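Side-chain contacts in transcriptional regulator, ROK family (Vibrio cholerae O1 biovar eltor, PDB 1Z05), which probably binds DNA as a zinc-containing transcriptional regulator linked to carbohydrate metabolism: residues A248-V251 with V256-G259; V366-Q369 with L374-S377; Q369-L374 with L396-F401; C381-E384 with Y390-D393. All blocks are in the same frame, centred on the assembly; numbering follows the deposited sequence. Where two conformers were deposited one is given.

Contact 1. Residues A248-V251 with V256-G259; sequences AGIV and VLQG
Val251 and Val256 face each other as an antiparallel, non-hydrogen-bonded pair, their CA atoms 4.2 Å apart, where strand 246-252 turns back through a tight connection into the short strand 255-256. One residue further on in the return arm, Leu257 N donates to Ile250 O at 2.8 Å, with an angle of 166° at the hydrogen. The same oxygen also receives a CA-H...O contact from Val256 CA at 3.3 Å. Beyond this the arms diverge, and water 1 fills in for a direct bond: it accepts from Ile250 N at 2.8 Å and lies 2.6 Å from Leu257 O, to which it probably donates.

The side chains meet in two pairs. In one, Val251 CG2 touches Val256 CG2 at 3.6 Å; both methyls lie anti to their own carbonyl carbon, which brings them together beside the paired backbones. In the other, Ile250 CG2 rests against Leu257 CD1 at 4.0 Å, and Phe356 of helix 332-356 packs on both residues. Val256 also leans on Arg219 and Leu223 of helix 217-228.

This is a beta-hairpin at the margin of a sheet with strand order 3-2-1-4-5, as in the actin-like (ASKHA) fold of the ROK family. Between these two segments, one direct bond and one water bridge join the backbones, and the apolar pairing continues across the dimer through Leu257 and Leu257 of the second subunit.

Contact 2. Residues V366-Q369 with L374-S377; sequences VINQ and LYPS
The 3-10 turn at 366-369 and the helical segment 374-377 come no closer than 7.9 Å between CA atoms, at Asn368 and Leu374, so side chains make the contact. Two pairs do so. Ile367 and Leu374 cross at about a right angle, and Leu374 CD2 sits against Ile367 CG2 at 3.7 Å, with Ile367 CG1 at 4.0 Å. Leu374 reaches across because its CG stands anti to the backbone N (chi1 -179°).

The second pair is polar. Tyr375 OH donates to Asn368 OD1 in a short bond of 2.6 Å. The amide and the phenol ring are nearly perpendicular, their planes 82° apart, and the hydroxyl approaches from above the carbonyl plane instead of along a lone pair; OD1 itself lies at the ring edge, near the ring plane. Asn368 ND2 is bonded in turn to Ile363 O, so both ends of the amide are engaged and its rotation is fixed.

The turn lies in the first half of a beta-alpha-beta crossover from strand 360-364 through helix 371-385 to strand 395-398. Ile338 of helix 332-356 covers both Ile367 and Leu374, Cys324 of helix 320-328 adds to the cover of Ile367, and strand 395-398 lies against Asn368 and Tyr375 through Glu398.

Contact 3. Residues Q369-L374 with L396-F401; sequences QAKSIL and LVESRF
Lys371 and Glu398 join the first turn of helix 371-385 to the end of strand 395-398 through a salt bridge, with Lys371 NZ 2.7 Å from Glu398 OE1. The CA atoms of the two residues are 8.1 Å apart, and the side chains meet at about a right angle. Lys371 CG lies between its backbone N and carbonyl carbon (chi1 72°), and from there the chain runs extended toward the strand. Lys371 CD passes 3.4 Å from Glu398 OE1, and the ammonium nitrogen NZ comes within 3.6 Å of Glu398 CB. Glu398 is extended too, and OE1 receives the ammonium on its anti lone pair, the one directed away from OE2.

A second partner for the ammonium is water 2, which accepts from Lys371 NZ at 2.8 Å and from Glu398 N at 3.0 Å. The lysine is thus tied to the same residue twice, once through the carboxylate and once through a water on the backbone amide. At the other backbone end, Glu398 O accepts a hydrogen bond from His230 ND1.

Within the helical segment, Ala370 at the N-cap position uses its carbonyl twice, accepting from Ile373 N and Leu374 N. Past the strand, Ser399 OG donates to Phe401 O at 2.7 Å, while the amides of Arg400 and Phe401 are bonded to the carboxylate of Glu225.

The salt bridge ties the N-terminal turn of the crossover helix 371-385 to strand 395-398, the edge strand within this chain. Both residues are partly exposed, so solvent would probably weaken this water-assisted attraction relative to a fully buried ion pair.

Contact 4. Residues C381-E384 with Y390-D393; sequences CIRE and YHQD
His391 packs its imidazole against the backbone of helix 371-385 near the helix end, with CA atoms of Arg383 and His391 6.9 Å apart. The tight part is here. Arg383 CA lies over one face of the ring, 3.8 Å from its centroid and 27° off the normal, a CH-pi contact displaced toward the rim. Ile382 CG2 touches His391 CB at 3.7 Å. The ring can reach the helix because CG sits between the backbone N and the carbonyl carbon (chi1 67°). Ser386 OG fixes it further, hydrogen-bonded both to His391 ND1 and to Ile382 O.

Toward solvent the contact loosens. Arg383 CG stays 4.0 Å from His391 NE2, but the chain bends away; NH2 bonds Gln380 OE1 and NH1 makes a weak, long ion pair with a sulfate probably from the crystallisation liquor.

Helix 371-385 thus meets the short, weakly bonded helical turn around 388-391. Ile349 and Ile353 of helix 332-356 pack on Ile382, Ile353 also touching Tyr390. Asn283 of the second subunit donates through ND2 to Arg383 O; in sequence it lies between the zinc ligands Cys281 and Cys286, so the contact borders the partner's zinc-binding loop.

How the contacts relate
Contacts 2, 3 and 4 all draw on helix 371-385, spaced along it from its first turn to its end. Contact 2 is buried, mixing methyl packing with one short hydrogen bond; contact 3, whose centre is 5 Å away, is its surface neighbour and relies on charge and water. They touch where Tyr375 packs on Leu396. Contact 4, about 17 Å from both by centres, is partly buried and uses a ring face against helix backbone. Contact 1 stands apart, at least about 10 Å from the others by nearest atoms, yet it and contact 3 reach opposite edges of one sheet, through Val256 of strand 255-256 and through strand 395-398. Contacts 1 and 4 also meet the second subunit.

Contact 1. Residues A248-V251 with V256-G259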
# COMPACT_ATOMS: atom_id res chain seq x y z
N ALA A 248 8.72 -9.68 -2.58
CA ALA A 248 9.01 -8.58 -1.69
C ALA A 248 7.84 -8.47 -0.71
O ALA A 248 6.68 -8.48 -1.11
CB ALA A 248 9.17 -7.30 -2.47
N GLY A 249 8.18 -8.38 0.57
CA GLY A 249 7.21 -8.07 1.61
C GLY A 249 7.41 -6.60 1.92
O GLY A 249 8.46 -6.21 2.43
N ILE A 250 6.41 -5.80 1.58
CA ILE A 250 6.54 -4.34 1.63
C ILE A 250 5.83 -3.80 2.87
O ILE A 250 4.62 -4.02 3.05
CB ILE A 250 5.98 -3.70 0.34
CG1 ILE A 250 6.78 -4.20 -0.88
CG2 ILE A 250 6.01 -2.17 0.42
CD1 ILE A 250 5.97 -4.31 -2.15
N VAL A 251 6.59 -3.11 3.71
CA VAL A 251 6.03 -2.43 4.87
C VAL A 251 5.94 -0.94 4.55
O VAL A 251 6.94 -0.29 4.23
CB VAL A 251 6.84 -2.71 6.18
CG1 VAL A 251 6.25 -1.97 7.38
CG2 VAL A 251 6.89 -4.20 6.46
N VAL A 256 2.28 -4.09 6.72
CA VAL A 256 2.63 -4.84 5.51
C VAL A 256 1.51 -4.75 4.49
O VAL A 256 0.33 -4.88 4.85
CB VAL A 256 2.91 -6.32 5.85
CG1 VAL A 256 3.30 -7.10 4.60
CG2 VAL A 256 4.02 -6.41 6.90
N LEU A 257 1.87 -4.54 3.23
CA LEU A 257 0.90 -4.64 2.13
C LEU A 257 0.66 -6.10 1.78
O LEU A 257 1.59 -6.83 1.43
CB LEU A 257 1.38 -3.88 0.89
CG LEU A 257 1.75 -2.40 1.04
CD1 LEU A 257 2.11 -1.82 -0.32
CD2 LEU A 257 0.61 -1.59 1.68
N GLN A 258 -0.59 -6.52 1.90
CA GLN A 258 -0.94 -7.91 1.65
C GLN A 258 -1.76 -8.06 0.39
O GLN A 258 -1.43 -8.87 -0.47
CB GLN A 258 -1.65 -8.54 2.86
CG GLN A 258 -0.72 -8.87 4.03
CD GLN A 258 -1.37 -9.68 5.13
OE1 GLN A 258 -2.59 -9.63 5.32
NE2 GLN A 258 -0.57 -10.43 5.87
N GLY A 259 -2.82 -7.26 0.27
CA GLY A 259 -3.77 -7.38 -0.82
C GLY A 259 -4.75 -8.51 -0.53
O GLY A 259 -4.54 -9.29 0.40
O HOH W 1 4.08 -6.90 0.57

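Contact 2. Residues V366-Q369 with L374-S377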
# COMPACT_ATOMS: atom_id res chain seq x y z
N VAL A 366 18.79 -18.51 2.07
CA VAL A 366 20.06 -19.22 2.25
C VAL A 366 21.22 -18.49 1.56
O VAL A 366 22.37 -18.58 1.98
CB VAL A 366 19.99 -20.73 1.83
CG1 VAL A 366 18.93 -21.47 2.64
CG2 VAL A 366 19.71 -20.87 0.35
N ILE A 367 20.88 -17.74 0.51
CA ILE A 367 21.85 -16.93 -0.24
C ILE A 367 22.63 -15.92 0.62
O ILE A 367 23.67 -15.41 0.20
CB ILE A 367 21.14 -16.20 -1.42
CG1 ILE A 367 22.10 -16.02 -2.60
CG2 ILE A 367 20.48 -14.88 -0.97
CD1 ILE A 367 22.40 -17.31 -3.34
N ASN A 368 22.13 -15.65 1.83
CA ASN A 368 22.86 -14.80 2.77
C ASN A 368 24.19 -15.40 3.26
O ASN A 368 25.02 -14.70 3.85
CB ASN A 368 21.97 -14.40 3.95
CG ASN A 368 21.05 -13.25 3.62
OD1 ASN A 368 21.46 -12.27 2.98
ND2 ASN A 368 19.80 -13.34 4.07
N GLN A 369 24.39 -16.69 2.99
CA GLN A 369 25.65 -17.37 3.29
C GLN A 369 26.77 -16.92 2.35
O GLN A 369 27.95 -17.18 2.61
CB GLN A 369 25.47 -18.89 3.26
CG GLN A 369 24.61 -19.41 4.42
CD GLN A 369 24.10 -20.83 4.22
OE1 GLN A 369 24.54 -21.55 3.32
NE2 GLN A 369 23.16 -21.24 5.08
N LEU A 374 27.32 -11.32 -2.71
CA LEU A 374 26.03 -10.91 -3.27
C LEU A 374 25.71 -9.42 -3.08
O LEU A 374 25.27 -8.76 -4.01
CB LEU A 374 24.91 -11.77 -2.66
CG LEU A 374 23.48 -11.51 -3.14
CD1 LEU A 374 23.23 -12.17 -4.48
CD2 LEU A 374 22.49 -12.03 -2.10
N TYR A 375 25.92 -8.90 -1.88
CA TYR A 375 25.45 -7.55 -1.56
C TYR A 375 26.08 -6.44 -2.40
O TYR A 375 25.36 -5.56 -2.87
CB TYR A 375 25.62 -7.25 -0.06
CG TYR A 375 24.59 -7.91 0.84
CD1 TYR A 375 23.79 -8.96 0.39
CD2 TYR A 375 24.45 -7.50 2.16
CE1 TYR A 375 22.88 -9.58 1.23
CE2 TYR A 375 23.54 -8.10 3.00
CZ TYR A 375 22.76 -9.14 2.54
OH TYR A 375 21.86 -9.72 3.40
N PRO A 376 27.42 -6.45 -2.57
CA PRO A 376 28.03 -5.44 -3.45
C PRO A 376 27.49 -5.44 -4.88
O PRO A 376 27.37 -4.37 -5.48
CB PRO A 376 29.52 -5.79 -3.41
CG PRO A 376 29.71 -6.45 -2.10
CD PRO A 376 28.45 -7.28 -1.92
N SER A 377 27.18 -6.62 -5.42
CA SER A 377 26.57 -6.73 -6.75
C SER A 377 25.18 -6.12 -6.82
O SER A 377 24.86 -5.41 -7.78
CB SER A 377 26.55 -8.18 -7.22
OG SER A 377 27.86 -8.55 -7.64

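Contact 3. Residues Q369-L374 with L396-F401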
# COMPACT_ATOMS: atom_id res chain seq x y z
N GLN A 369 24.39 -16.69 2.99
CA GLN A 369 25.65 -17.37 3.29
C GLN A 369 26.77 -16.92 2.35
O GLN A 369 27.95 -17.18 2.61
CB GLN A 369 25.47 -18.89 3.26
CG GLN A 369 24.61 -19.41 4.42
CD GLN A 369 24.10 -20.83 4.22
OE1 GLN A 369 24.54 -21.55 3.32
NE2 GLN A 369 23.16 -21.24 5.08
N ALA A 370 26.40 -16.23 1.28
CA ALA A 370 27.36 -15.61 0.37
C ALA A 370 27.15 -14.09 0.29
O ALA A 370 27.48 -13.47 -0.73
CB ALA A 370 27.26 -16.24 -1.02
N LYS A 371 26.64 -13.49 1.37
CA LYS A 371 26.29 -12.06 1.35
C LYS A 371 27.45 -11.12 1.05
O LYS A 371 27.25 -10.07 0.45
CB LYS A 371 25.53 -11.64 2.62
CG LYS A 371 26.35 -11.55 3.90
CD LYS A 371 25.40 -11.37 5.09
CE LYS A 371 26.07 -10.69 6.26
NZ LYS A 371 25.05 -10.39 7.32
N SER A 372 28.67 -11.50 1.45
CA SER A 372 29.86 -10.70 1.16
C SER A 372 30.08 -10.53 -0.33
O SER A 372 30.65 -9.53 -0.78
CB SER A 372 31.11 -11.32 1.81
OG SER A 372 31.51 -12.48 1.10
N ILE A 373 29.61 -11.51 -1.11
CA ILE A 373 29.73 -11.52 -2.57
C ILE A 373 28.48 -10.93 -3.23
O ILE A 373 28.56 -10.13 -4.17
CB ILE A 373 29.99 -12.96 -3.11
CG1 ILE A 373 31.27 -13.57 -2.53
CG2 ILE A 373 29.97 -13.00 -4.66
CD1 ILE A 373 32.57 -12.81 -2.85
N LEU A 374 27.32 -11.32 -2.71
CA LEU A 374 26.03 -10.91 -3.27
C LEU A 374 25.71 -9.42 -3.08
O LEU A 374 25.27 -8.76 -4.01
CB LEU A 374 24.91 -11.77 -2.66
CG LEU A 374 23.48 -11.51 -3.14
CD1 LEU A 374 23.23 -12.17 -4.48
CD2 LEU A 374 22.49 -12.03 -2.10
N LEU A 396 21.41 -2.00 3.20
CA LEU A 396 21.10 -3.35 2.71
C LEU A 396 21.54 -4.35 3.78
O LEU A 396 22.74 -4.52 4.01
CB LEU A 396 21.84 -3.62 1.40
CG LEU A 396 21.42 -4.83 0.57
CD1 LEU A 396 20.11 -4.55 -0.14
CD2 LEU A 396 22.48 -5.17 -0.45
N VAL A 397 20.59 -4.99 4.45
CA VAL A 397 20.96 -5.88 5.56
C VAL A 397 20.29 -7.25 5.54
O VAL A 397 19.20 -7.42 4.96
CB VAL A 397 20.81 -5.20 6.98
CG1 VAL A 397 21.42 -3.79 7.00
CG2 VAL A 397 19.38 -5.14 7.42
N GLU A 398 20.95 -8.21 6.17
CA GLU A 398 20.40 -9.55 6.35
C GLU A 398 19.20 -9.55 7.32
O GLU A 398 19.22 -8.86 8.35
CB GLU A 398 21.49 -10.50 6.86
CG GLU A 398 21.07 -11.96 6.88
CD GLU A 398 22.15 -12.91 7.41
OE1 GLU A 398 23.33 -12.50 7.52
OE2 GLU A 398 21.81 -14.09 7.72
N SER A 399 18.18 -10.33 6.98
CA SER A 399 17.02 -10.51 7.84
C SER A 399 17.43 -11.23 9.12
O SER A 399 18.34 -12.06 9.09
CB SER A 399 15.94 -11.33 7.11
OG SER A 399 16.35 -12.69 6.98
N ARG A 400 16.76 -10.92 10.22
CA ARG A 400 16.97 -11.63 11.49
C ARG A 400 16.52 -13.10 11.41
O ARG A 400 17.20 -14.00 11.93
CB ARG A 400 16.25 -10.89 12.63
CG ARG A 400 16.15 -11.62 13.97
CD ARG A 400 17.50 -11.86 14.60
NE ARG A 400 17.40 -12.56 15.88
CZ ARG A 400 17.43 -13.89 16.03
NH1 ARG A 400 17.53 -14.69 14.97
NH2 ARG A 400 17.34 -14.42 17.24
N PHE A 401 15.38 -13.33 10.76
CA PHE A 401 14.80 -14.67 10.71
C PHE A 401 14.98 -15.35 9.37
O PHE A 401 15.05 -14.69 8.34
CB PHE A 401 13.31 -14.63 11.09
CG PHE A 401 13.04 -13.96 12.42
CD1 PHE A 401 13.48 -14.54 13.61
CD2 PHE A 401 12.37 -12.73 12.47
CE1 PHE A 401 13.24 -13.91 14.84
CE2 PHE A 401 12.13 -12.10 13.69
CZ PHE A 401 12.56 -12.69 14.87
O HOH W 2 23.70 -7.94 7.21

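Contact 4. Residues C381-E384 with Y390-D393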
# COMPACT_ATOMS: atom_id res chain seq x y z
N CYS A 381 24.01 -2.18 -8.76
CA CYS A 381 22.87 -2.10 -9.67
C CYS A 381 21.73 -1.21 -9.13
O CYS A 381 21.04 -0.56 -9.91
CB CYS A 381 22.38 -3.49 -10.07
SG CYS A 381 23.52 -4.31 -11.23
N ILE A 382 21.56 -1.18 -7.81
CA ILE A 382 20.67 -0.20 -7.16
C ILE A 382 21.11 1.24 -7.45
O ILE A 382 20.27 2.09 -7.79
CB ILE A 382 20.57 -0.42 -5.63
CG1 ILE A 382 19.72 -1.66 -5.31
CG2 ILE A 382 20.00 0.84 -4.93
CD1 ILE A 382 19.81 -2.10 -3.81
N ARG A 383 22.41 1.51 -7.34
CA ARG A 383 22.96 2.84 -7.60
C ARG A 383 22.71 3.29 -9.04
O ARG A 383 22.50 4.47 -9.31
CB ARG A 383 24.46 2.88 -7.30
CG ARG A 383 24.80 2.83 -5.82
CD ARG A 383 26.27 3.22 -5.59
NE ARG A 383 27.17 2.08 -5.78
CZ ARG A 383 27.41 1.15 -4.85
NH1 ARG A 383 26.83 1.23 -3.65
NH2 ARG A 383 28.24 0.15 -5.11
N GLU A 384 22.76 2.33 -9.95
CA GLU A 384 22.70 2.63 -11.38
C GLU A 384 21.26 2.70 -11.92
O GLU A 384 21.04 3.20 -13.02
CB GLU A 384 23.53 1.61 -12.17
CG GLU A 384 25.04 1.78 -11.96
CD GLU A 384 25.88 0.78 -12.73
OE1 GLU A 384 25.32 -0.04 -13.49
OE2 GLU A 384 27.12 0.81 -12.57
N TYR A 390 17.03 8.50 -3.38
CA TYR A 390 16.30 7.34 -2.85
C TYR A 390 17.20 6.31 -2.19
O TYR A 390 16.77 5.61 -1.28
CB TYR A 390 15.54 6.64 -3.98
CG TYR A 390 14.19 7.21 -4.34
CD1 TYR A 390 13.97 8.59 -4.43
CD2 TYR A 390 13.13 6.36 -4.63
CE1 TYR A 390 12.71 9.10 -4.78
CE2 TYR A 390 11.88 6.85 -4.98
CZ TYR A 390 11.67 8.21 -5.06
OH TYR A 390 10.42 8.65 -5.41
N HIS A 391 18.43 6.18 -2.67
CA HIS A 391 19.31 5.11 -2.21
C HIS A 391 20.55 5.58 -1.44
O HIS A 391 21.46 4.78 -1.19
CB HIS A 391 19.69 4.17 -3.37
CG HIS A 391 20.57 4.81 -4.40
ND1 HIS A 391 20.17 4.99 -5.71
CD2 HIS A 391 21.83 5.30 -4.33
CE1 HIS A 391 21.14 5.57 -6.39
NE2 HIS A 391 22.16 5.78 -5.57
N GLN A 392 20.58 6.85 -1.07
CA GLN A 392 21.74 7.45 -0.40
C GLN A 392 22.08 6.82 0.96
O GLN A 392 23.19 6.32 1.16
CB GLN A 392 21.57 8.98 -0.25
CG GLN A 392 22.27 9.78 -1.34
CD GLN A 392 22.04 11.29 -1.24
OE1 GLN A 392 21.52 11.80 -0.24
NE2 GLN A 392 22.43 12.01 -2.29
N ASP A 393 21.11 6.85 1.87
CA ASP A 393 21.29 6.32 3.22
C ASP A 393 20.58 4.97 3.36
O ASP A 393 20.09 4.61 4.43
CB ASP A 393 20.76 7.32 4.25
CG ASP A 393 19.53 8.09 3.75
OD1 ASP A 393 18.56 7.45 3.28
OD2 ASP A 393 19.54 9.33 3.83